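Local coordinates for LPXTG cell wall surface protein (PDB 4IGB) that is anchored to the streptococcal cell wall and probably acts as a surface adhesin, the chain here holding its two N-terminal domains, at residues B[119-122]-B[123-126]. Sequence-based numbering, arbitrary orientation.
Sequences LNTA and QAES
Thr121 and Ala124 illustrate how a helix is started: a hydroxyl takes the place of the carbonyl that the first turn lacks. Followed outward, the threonine side chain begins with CB, 4.0 Å from Gln123 N. At the branch, OG1 sits between the backbone N and the carbonyl carbon (chi1 58°), a rotation that swings it over the opening turn. There OG1 accepts a nearly straight hydrogen bond from Ala124 N at 3.1 Å (N-H...O 166°). Two side-chain carbons also lie near OG1, Ala124 CB at 3.5 Å and, a little farther off, Gln123 CB. CG2 is anti to the carbonyl carbon. This is an N-cap, and it opens the short helix 122-129 that follows the long strand 103-118 at one end of the N-terminal domain, far from the centre of the chain. Regular helical bonding takes over at once, Glu125 N donating to Thr121 O at 2.9 Å and Ser126 N to Ala122 O at 2.8 Å. Next to the cap, the buried Ala124 CB meets Leu119 CB at 4.1 Å and also touches Tyr118 of the strand. Gln123, its chain bent at chi2, carries NE2 away to a hydrogen bond with Asn167 O.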
loop_
_atom_site.group_PDB
_atom_site.type_symbol
_atom_site.label_atom_id
_atom_site.label_comp_id
_atom_site.label_asym_id
_atom_site.label_seq_id
_atom_site.Cartn_x
_atom_site.Cartn_y
_atom_site.Cartn_z
ATOM N N LEU B 119 7.823 9.932 -30.666
ATOM C CA LEU B 119 7.654 8.674 -31.388
ATOM C C LEU B 119 8.277 8.654 -32.793
ATOM O O LEU B 119 8.408 7.597 -33.393
ATOM C CB LEU B 119 6.179 8.309 -31.474
ATOM C CG LEU B 119 5.587 7.599 -30.257
ATOM C CD1 LEU B 119 4.073 7.609 -30.346
ATOM C CD2 LEU B 119 6.121 6.171 -30.159
ATOM N N ASN B 120 8.655 9.812 -33.318
ATOM C CA ASN B 120 9.310 9.848 -34.627
ATOM C C ASN B 120 8.550 9.091 -35.718
ATOM O O ASN B 120 9.095 8.215 -36.385
ATOM C CB ASN B 120 10.737 9.306 -34.520
ATOM C CG ASN B 120 11.730 10.376 -34.143
ATOM O OD1 ASN B 120 12.305 10.358 -33.050
ATOM N ND2 ASN B 120 11.939 11.326 -35.051
ATOM N N THR B 121 7.279 9.428 -35.878
ATOM C CA THR B 121 6.455 8.822 -36.906
ATOM C C THR B 121 5.718 9.933 -37.618
ATOM O O THR B 121 5.716 11.075 -37.156
ATOM C CB THR B 121 5.430 7.864 -36.305
ATOM O OG1 THR B 121 4.608 8.573 -35.373
ATOM C CG2 THR B 121 6.128 6.718 -35.596
ATOM N N ALA B 122 5.091 9.602 -38.744
ATOM C CA ALA B 122 4.287 10.582 -39.458
ATOM C C ALA B 122 3.179 11.097 -38.540
ATOM O O ALA B 122 2.921 12.293 -38.492
ATOM C CB ALA B 122 3.699 9.978 -40.734
ATOM N N GLN B 123 2.527 10.193 -37.809
ATOM C CA GLN B 123 1.513 10.606 -36.844
ATOM C C GLN B 123 2.083 11.637 -35.859
ATOM O O GLN B 123 1.530 12.726 -35.688
ATOM C CB GLN B 123 0.956 9.393 -36.099
ATOM C CG GLN B 123 -0.021 9.734 -34.981
ATOM C CD GLN B 123 -1.253 10.472 -35.474
ATOM O OE1 GLN B 123 -1.629 10.366 -36.639
ATOM N NE2 GLN B 123 -1.882 11.236 -34.589
ATOM N N ALA B 124 3.210 11.300 -35.241
ATOM C CA ALA B 124 3.848 12.194 -34.270
ATOM C C ALA B 124 4.138 13.559 -34.886
ATOM O O ALA B 124 3.850 14.591 -34.293
ATOM C CB ALA B 124 5.141 11.565 -33.711
ATOM N N GLU B 125 4.711 13.553 -36.084
ATOM C CA GLU B 125 5.029 14.790 -36.791
ATOM C C GLU B 125 3.766 15.603 -37.045
ATOM O O GLU B 125 3.730 16.818 -36.854
ATOM C CB GLU B 125 5.699 14.460 -38.122
ATOM C CG GLU B 125 5.878 15.654 -39.047
ATOM C CD GLU B 125 7.315 16.137 -39.103
ATOM O OE1 GLU B 125 8.070 15.843 -38.150
ATOM O OE2 GLU B 125 7.691 16.799 -40.099
ATOM N N SER B 126 2.731 14.907 -37.491
ATOM C CA SER B 126 1.466 15.526 -37.829
ATOM C C SER B 126 0.898 16.276 -36.620
ATOM O O SER B 126 0.527 17.444 -36.727
ATOM C CB SER B 126 0.497 14.449 -38.313
ATOM O OG SER B 126 -0.753 14.996 -38.669
#